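Local coordinates for trwC protein (Escherichia coli, PDB 1OMH) that probably nicks and transfers plasmid DNA during bacterial conjugation, its N-terminal relaxase domain recognising and processing the origin of transfer, at residues 116-128 against 179-192. Numbering follows the deposited sequence.
With nucleotides of chain A.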
loop_
_atom_site.group_PDB
_atom_site.type_symbol
_atom_site.label_atom_id
_atom_site.label_comp_id
_atom_site.label_asym_id
_atom_site.label_seq_id
_atom_site.Cartn_x
_atom_site.Cartn_y
_atom_site.Cartn_z
ATOM N N ARG B 116 3.826 -1.146 11.854
ATOM C CA ARG B 116 3.054 -1.830 12.883
ATOM C C ARG B 116 1.946 -2.693 12.288
ATOM O O ARG B 116 1.655 -3.782 12.789
ATOM C CB ARG B 116 2.469 -0.807 13.857
ATOM C CG ARG B 116 3.528 -0.132 14.716
ATOM C CD ARG B 116 2.955 1.054 15.467
ATOM N NE ARG B 116 3.983 1.781 16.209
ATOM C CZ ARG B 116 3.801 2.976 16.761
ATOM N NH1 ARG B 116 2.627 3.585 16.656
ATOM N NH2 ARG B 116 4.793 3.561 17.419
ATOM N N THR B 117 1.331 -2.218 11.211
ATOM C CA THR B 117 0.269 -2.986 10.582
ATOM C C THR B 117 0.861 -4.238 9.944
ATOM O O THR B 117 0.278 -5.320 10.025
ATOM C CB THR B 117 -0.460 -2.157 9.511
ATOM O OG1 THR B 117 -0.936 -0.941 10.101
ATOM C CG2 THR B 117 -1.644 -2.930 8.945
ATOM N N LEU B 118 2.030 -4.095 9.323
ATOM C CA LEU B 118 2.673 -5.228 8.679
ATOM C C LEU B 118 3.093 -6.288 9.693
ATOM O O LEU B 118 3.210 -7.466 9.354
ATOM C CB LEU B 118 3.881 -4.758 7.856
ATOM C CG LEU B 118 3.522 -3.959 6.597
ATOM C CD1 LEU B 118 4.779 -3.419 5.950
ATOM C CD2 LEU B 118 2.756 -4.850 5.623
ATOM N N GLU B 119 3.329 -5.873 10.932
ATOM C CA GLU B 119 3.708 -6.823 11.974
ATOM C C GLU B 119 2.519 -7.746 12.204
ATOM O O GLU B 119 2.676 -8.945 12.404
ATOM C CB GLU B 119 4.042 -6.104 13.279
ATOM C CG GLU B 119 5.405 -5.431 13.322
ATOM C CD GLU B 119 5.712 -4.852 14.691
ATOM O OE1 GLU B 119 5.790 -5.631 15.666
ATOM O OE2 GLU B 119 5.868 -3.620 14.801
ATOM N N GLN B 120 1.323 -7.172 12.165
ATOM C CA GLN B 120 0.114 -7.947 12.369
ATOM C C GLN B 120 -0.229 -8.788 11.151
ATOM O O GLN B 120 -0.836 -9.860 11.268
ATOM C CB GLN B 120 -1.037 -7.019 12.764
ATOM C CG GLN B 120 -0.836 -6.483 14.179
ATOM C CD GLN B 120 -1.964 -5.599 14.668
ATOM O OE1 GLN B 120 -3.136 -5.967 14.597
ATOM N NE2 GLN B 120 -1.612 -4.429 15.184
ATOM N N ALA B 121 0.165 -8.312 9.976
ATOM C CA ALA B 121 -0.075 -9.074 8.761
ATOM C C ALA B 121 0.876 -10.272 8.832
ATOM O O ALA B 121 0.527 -11.381 8.431
ATOM C CB ALA B 121 0.235 -8.225 7.529
ATOM N N GLU B 122 2.074 -10.040 9.368
ATOM C CA GLU B 122 3.061 -11.112 9.482
ATOM C C GLU B 122 2.616 -12.189 10.473
ATOM O O GLU B 122 2.905 -13.372 10.291
ATOM C CB GLU B 122 4.420 -10.543 9.899
ATOM C CG GLU B 122 5.510 -11.601 10.063
ATOM C CD GLU B 122 6.877 -10.996 10.299
ATOM O OE1 GLU B 122 6.984 -10.091 11.146
ATOM O OE2 GLU B 122 7.847 -11.430 9.645
ATOM N N ALA B 123 1.916 -11.780 11.523
ATOM C CA ALA B 123 1.427 -12.731 12.513
ATOM C C ALA B 123 0.418 -13.660 11.842
ATOM O O ALA B 123 0.062 -14.704 12.388
ATOM C CB ALA B 123 0.772 -11.992 13.682
ATOM N N ARG B 124 -0.029 -13.277 10.648
ATOM C CA ARG B 124 -0.998 -14.069 9.896
ATOM C C ARG B 124 -0.374 -14.865 8.747
ATOM O O ARG B 124 -1.082 -15.553 8.015
ATOM C CB ARG B 124 -2.111 -13.161 9.359
ATOM C CG ARG B 124 -3.006 -12.581 10.449
ATOM C CD ARG B 124 -3.946 -11.514 9.897
ATOM N NE ARG B 124 -4.974 -11.129 10.866
ATOM C CZ ARG B 124 -4.753 -10.425 11.971
ATOM N NH1 ARG B 124 -3.529 -10.004 12.271
ATOM N NH2 ARG B 124 -5.764 -10.142 12.786
ATOM N N ALA B 125 0.946 -14.784 8.601
ATOM C CA ALA B 125 1.641 -15.520 7.544
ATOM C C ALA B 125 1.450 -17.014 7.768
ATOM O O ALA B 125 1.648 -17.509 8.879
ATOM C CB ALA B 125 3.125 -15.193 7.558
ATOM N N GLN B 126 1.080 -17.726 6.712
ATOM C CA GLN B 126 0.866 -19.161 6.800
ATOM C C GLN B 126 1.368 -19.894 5.570
ATOM O O GLN B 126 1.607 -19.299 4.521
ATOM C CB GLN B 126 -0.620 -19.477 6.961
ATOM C CG GLN B 126 -1.295 -18.815 8.140
ATOM C CD GLN B 126 -2.672 -19.393 8.402
ATOM O OE1 GLN B 126 -3.517 -19.455 7.502
ATOM N NE2 GLN B 126 -2.905 -19.824 9.643
ATOM N N ALA B 127 1.511 -21.204 5.711
ATOM C CA ALA B 127 1.957 -22.061 4.621
ATOM C C ALA B 127 1.358 -23.436 4.874
ATOM O O ALA B 127 0.880 -23.710 5.968
ATOM C CB ALA B 127 3.477 -22.145 4.605
ATOM N N ARG B 128 1.371 -24.293 3.864
ATOM C CA ARG B 128 0.836 -25.634 4.031
ATOM C C ARG B 128 1.955 -26.669 4.055
ATOM O O ARG B 128 3.095 -26.384 3.685
ATOM C CB ARG B 128 -0.136 -25.967 2.899
ATOM C CG ARG B 128 -1.342 -25.044 2.835
ATOM C CD ARG B 128 -1.459 -24.437 1.452
ATOM N NE ARG B 128 -2.410 -25.144 0.610
ATOM C CZ ARG B 128 -2.615 -24.867 -0.673
ATOM N NH1 ARG B 128 -1.929 -23.901 -1.271
ATOM N NH2 ARG B 128 -3.529 -25.544 -1.351
ATOM N N ALA B 179 5.550 -21.240 -0.810
ATOM C CA ALA B 179 4.670 -20.153 -1.197
ATOM C C ALA B 179 3.808 -19.800 0.002
ATOM O O ALA B 179 3.518 -20.651 0.848
ATOM C CB ALA B 179 3.798 -20.579 -2.363
ATOM N N LEU B 180 3.409 -18.538 0.085
ATOM C CA LEU B 180 2.580 -18.090 1.195
ATOM C C LEU B 180 1.106 -18.416 0.954
ATOM O O LEU B 180 0.603 -18.256 -0.160
ATOM C CB LEU B 180 2.745 -16.575 1.372
ATOM C CG LEU B 180 1.844 -15.830 2.358
ATOM C CD1 LEU B 180 2.345 -16.036 3.786
ATOM C CD2 LEU B 180 1.843 -14.335 2.009
ATOM N N LYS B 181 0.423 -18.926 1.975
ATOM C CA LYS B 181 -1.011 -19.148 1.835
ATOM C C LYS B 181 -1.487 -17.788 2.346
ATOM O O LYS B 181 -1.503 -17.550 3.550
ATOM C CB LYS B 181 -1.514 -20.265 2.748
ATOM C CG LYS B 181 -3.031 -20.464 2.649
ATOM C CD LYS B 181 -3.513 -21.710 3.368
ATOM C CE LYS B 181 -5.010 -21.887 3.164
ATOM N NZ LYS B 181 -5.372 -21.858 1.716
ATOM N N ASN B 182 -1.834 -16.895 1.422
ATOM C CA ASN B 182 -2.228 -15.524 1.759
ATOM C C ASN B 182 -3.618 -15.307 2.340
ATOM O O ASN B 182 -3.965 -14.186 2.725
ATOM C CB ASN B 182 -2.075 -14.620 0.523
ATOM C CG ASN B 182 -3.073 -14.952 -0.581
ATOM O OD1 ASN B 182 -4.195 -15.392 -0.313
ATOM N ND2 ASN B 182 -2.675 -14.721 -1.831
ATOM N N ASP B 183 -4.407 -16.373 2.403
ATOM C CA ASP B 183 -5.776 -16.305 2.904
ATOM C C ASP B 183 -5.992 -15.373 4.080
ATOM O O ASP B 183 -6.750 -14.402 3.981
ATOM C CB ASP B 183 -6.258 -17.707 3.281
ATOM C CG ASP B 183 -6.400 -18.607 2.080
ATOM O OD1 ASP B 183 -5.653 -18.406 1.091
ATOM O OD2 ASP B 183 -7.245 -19.522 2.124
ATOM N N GLU B 184 -5.335 -15.666 5.195
ATOM C CA GLU B 184 -5.497 -14.866 6.402
ATOM C C GLU B 184 -5.197 -13.386 6.204
ATOM O O GLU B 184 -5.891 -12.534 6.750
ATOM C CB GLU B 184 -4.621 -15.420 7.528
ATOM C CG GLU B 184 -5.149 -16.695 8.175
ATOM C CD GLU B 184 -6.444 -16.473 8.943
ATOM O OE1 GLU B 184 -7.531 -16.709 8.376
ATOM O OE2 GLU B 184 -6.374 -16.055 10.117
ATOM N N ILE B 185 -4.165 -13.076 5.429
ATOM C CA ILE B 185 -3.823 -11.677 5.193
ATOM C C ILE B 185 -4.842 -10.996 4.276
ATOM O O ILE B 185 -5.406 -9.961 4.632
ATOM C CB ILE B 185 -2.406 -11.551 4.597
ATOM C CG1 ILE B 185 -1.388 -12.070 5.620
ATOM C CG2 ILE B 185 -2.102 -10.075 4.237
ATOM C CD1 ILE B 185 0.022 -12.191 5.095
ATOM N N VAL B 186 -5.094 -11.585 3.112
ATOM C CA VAL B 186 -6.049 -11.011 2.162
ATOM C C VAL B 186 -7.416 -10.751 2.800
ATOM O O VAL B 186 -7.950 -9.643 2.716
ATOM C CB VAL B 186 -6.241 -11.938 0.933
ATOM C CG1 VAL B 186 -7.345 -11.396 0.023
ATOM C CG2 VAL B 186 -4.943 -12.048 0.166
ATOM N N LYS B 187 -7.980 -11.772 3.439
ATOM C CA LYS B 187 -9.287 -11.645 4.080
ATOM C C LYS B 187 -9.302 -10.681 5.259
ATOM O O LYS B 187 -10.362 -10.247 5.701
ATOM C CB LYS B 187 -9.782 -13.026 4.528
ATOM C CG LYS B 187 -10.101 -13.940 3.349
ATOM C CD LYS B 187 -10.563 -15.327 3.792
ATOM C CE LYS B 187 -11.056 -16.147 2.597
ATOM N NZ LYS B 187 -11.417 -17.545 2.977
ATOM N N ALA B 188 -8.122 -10.344 5.764
ATOM C CA ALA B 188 -8.010 -9.420 6.889
ATOM C C ALA B 188 -7.652 -8.004 6.429
ATOM O O ALA B 188 -7.251 -7.169 7.236
ATOM C CB ALA B 188 -6.957 -9.930 7.870
ATOM N N THR B 189 -7.792 -7.734 5.135
ATOM C CA THR B 189 -7.460 -6.412 4.588
ATOM C C THR B 189 -8.228 -5.277 5.264
ATOM O O THR B 189 -7.646 -4.249 5.626
ATOM C CB THR B 189 -7.739 -6.342 3.072
ATOM O OG1 THR B 189 -6.922 -7.302 2.393
ATOM C CG2 THR B 189 -7.422 -4.947 2.535
ATOM N N ARG B 190 -9.534 -5.455 5.420
ATOM C CA ARG B 190 -10.356 -4.439 6.067
ATOM C C ARG B 190 -9.838 -4.197 7.479
ATOM O O ARG B 190 -9.663 -3.053 7.898
ATOM C CB ARG B 190 -11.817 -4.897 6.123
ATOM C CG ARG B 190 -12.658 -4.185 7.167
ATOM C CD ARG B 190 -13.236 -2.898 6.643
ATOM N NE ARG B 190 -14.271 -3.148 5.646
ATOM C CZ ARG B 190 -15.070 -2.208 5.152
ATOM N NH1 ARG B 190 -14.955 -0.953 5.565
ATOM N NH2 ARG B 190 -15.981 -2.522 4.241
ATOM N N TYR B 191 -9.590 -5.281 8.213
ATOM C CA TYR B 191 -9.095 -5.175 9.583
ATOM C C TYR B 191 -7.727 -4.509 9.662
ATOM O O TYR B 191 -7.480 -3.695 10.549
ATOM C CB TYR B 191 -9.002 -6.556 10.234
ATOM C CG TYR B 191 -8.400 -6.518 11.627
ATOM C CD1 TYR B 191 -9.170 -6.157 12.729
ATOM C CD2 TYR B 191 -7.053 -6.821 11.834
ATOM C CE1 TYR B 191 -8.610 -6.096 14.008
ATOM C CE2 TYR B 191 -6.488 -6.763 13.102
ATOM C CZ TYR B 191 -7.269 -6.400 14.183
ATOM O OH TYR B 191 -6.705 -6.335 15.438
ATOM N N LEU B 192 -6.824 -4.870 8.753
ATOM C CA LEU B 192 -5.490 -4.284 8.765
ATOM C C LEU B 192 -5.541 -2.807 8.383
ATOM O O LEU B 192 -4.716 -2.015 8.840
ATOM C CB LEU B 192 -4.559 -5.066 7.834
ATOM C CG LEU B 192 -4.280 -6.497 8.318
ATOM C CD1 LEU B 192 -3.567 -7.285 7.234
ATOM C CD2 LEU B 192 -3.450 -6.462 9.600
ATOM P P DT A 18 -14.192 -15.050 -4.696
ATOM O OP1 DT A 18 -15.559 -15.327 -4.187
ATOM O OP2 DT A 18 -13.994 -14.014 -5.743
ATOM O "O5'" DT A 18 -13.219 -14.725 -3.463
ATOM C "C5'" DT A 18 -13.473 -15.259 -2.153
ATOM C "C4'" DT A 18 -12.360 -14.908 -1.184
ATOM O "O4'" DT A 18 -11.069 -15.318 -1.710
ATOM C "C3'" DT A 18 -12.241 -13.399 -0.911
ATOM O "O3'" DT A 18 -12.589 -13.253 0.483
ATOM C "C2'" DT A 18 -10.751 -13.174 -0.699
ATOM C "C1'" DT A 18 -10.100 -14.442 -1.188
ATOM N N1 DT A 18 -8.835 -14.484 -1.935
ATOM C C2 DT A 18 -7.744 -14.897 -1.196
ATOM O O2 DT A 18 -7.820 -15.246 -0.027
ATOM N N3 DT A 18 -6.557 -14.891 -1.869
ATOM C C4 DT A 18 -6.345 -14.536 -3.183
ATOM O O4 DT A 18 -5.205 -14.583 -3.646
ATOM C C5 DT A 18 -7.531 -14.129 -3.914
ATOM C C7 DT A 18 -7.392 -13.731 -5.353
ATOM C C6 DT A 18 -8.707 -14.126 -3.264
ATOM P P DT A 14 4.340 -24.547 -2.024
ATOM O OP1 DT A 14 5.438 -23.551 -2.149
ATOM O OP2 DT A 14 3.603 -24.668 -0.739
ATOM O "O5'" DT A 14 3.314 -24.323 -3.226
ATOM C "C5'" DT A 14 3.802 -23.955 -4.517
ATOM C "C4'" DT A 14 2.688 -23.820 -5.534
ATOM O "O4'" DT A 14 2.049 -25.101 -5.760
ATOM C "C3'" DT A 14 1.559 -22.858 -5.161
ATOM O "O3'" DT A 14 1.761 -21.624 -5.866
ATOM C "C2'" DT A 14 0.346 -23.451 -5.864
ATOM C "C1'" DT A 14 0.675 -24.922 -6.074
ATOM N N1 DT A 14 -0.134 -25.912 -5.319
ATOM C C2 DT A 14 -1.153 -26.556 -5.990
ATOM O O2 DT A 14 -1.437 -26.335 -7.153
ATOM N N3 DT A 14 -1.835 -27.482 -5.239
ATOM C C4 DT A 14 -1.611 -27.821 -3.922
ATOM O O4 DT A 14 -2.306 -28.689 -3.389
ATOM C C5 DT A 14 -0.539 -27.097 -3.275
ATOM C C7 DT A 14 -0.230 -27.383 -1.840
ATOM C C6 DT A 14 0.134 -26.190 -3.995
ATOM P P DG A 17 -10.279 -17.935 -9.567
ATOM O OP1 DG A 17 -11.410 -18.279 -10.463
ATOM O OP2 DG A 17 -9.389 -16.806 -9.915
ATOM O "O5'" DG A 17 -10.872 -17.661 -8.112
ATOM C "C5'" DG A 17 -12.058 -18.316 -7.654
ATOM C "C4'" DG A 17 -12.216 -18.103 -6.166
ATOM O "O4'" DG A 17 -11.015 -18.575 -5.525
ATOM C "C3'" DG A 17 -12.347 -16.633 -5.759
ATOM O "O3'" DG A 17 -13.696 -16.466 -5.292
ATOM C "C2'" DG A 17 -11.615 -16.568 -4.432
ATOM C "C1'" DG A 17 -10.731 -17.774 -4.404
ATOM N N9 DG A 17 -9.295 -17.594 -4.277
ATOM C C8 DG A 17 -8.360 -17.188 -5.201
ATOM N N7 DG A 17 -7.137 -17.253 -4.741
ATOM C C5 DG A 17 -7.292 -17.698 -3.434
ATOM C C6 DG A 17 -6.333 -17.969 -2.425
ATOM O O6 DG A 17 -5.096 -17.873 -2.482
ATOM N N1 DG A 17 -6.945 -18.399 -1.245
ATOM C C2 DG A 17 -8.302 -18.547 -1.063
ATOM N N2 DG A 17 -8.718 -18.967 0.137
ATOM N N3 DG A 17 -9.191 -18.298 -1.992
ATOM C C4 DG A 17 -8.620 -17.885 -3.139
HETATM O O HOH W 1 -5.067 -4.838 16.779
HETATM O O HOH W 2 -2.002 -15.369 5.334
HETATM O O HOH W 3 -3.713 -17.969 5.243
HETATM O O HOH W 4 2.808 -23.175 1.464
#
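Leu-192 packs its CD1 methyl 3.9 Å from CB of Ala-121 and its CD2 against CB of Gln-120, joining helix 104-122 to the start of helix 189-206 in the TrwC relaxase domain, a Rep-clan fold. CG2 of Thr-117 meets CB of the same leucine at 3.8 Å. Both helices pack on the five-stranded antiparallel sheet: Thr-117 touches Phe-88 of strand 81-89, and Leu-192 touches Leu-2 of strand 2-8. From helix 183-187, CD1 of Ile-185 reaches the same Ala-121, 3.5 Å from its carbonyl O. Beyond helix 104-122, CD1 of Leu-180 packs on CB of Ala-125.

Arg-124 lies across the outer side of this seam. With CG anti to its carbonyl carbon (chi1 -68°) and the chain extended to NE, it runs past CB of Ala-188 and brings NH2 within 3.5 Å of CE2 of Tyr-191, the guanidinium and ring planes 32° apart. Its NH1 bonds in the guanidinium plane to O of Gln-120, which ties the group back to helix 104-122. Beyond it, one water joins Gln-120 OE1 to the Tyr-191 hydroxyl.

Toward the DNA, a nearly straight backbone bond from Lys-181 N to Gln-126 O (2.8 Å) joins the two segments, and waters lie beside it; one accepts from Glu-184 N and lies 2.7 Å from Gln-126 OE1, while NE2 of Gln-126 is hydrogen-bonded to OG1 of Thr-139. Lys-181 NZ forms a salt bridge with Asp-183 OD2, whose carboxylate reads the N1 and N2 edge of DG17 of chain A, while Asn-182 pairs with the base of DT18 of chain A. Arg-128, hydrogen-bonded through NH2 to a guanine O6, offers one guanidinium face to the thymine methyl of DT14 of chain A, with C7 lying 3.7 Å from CZ.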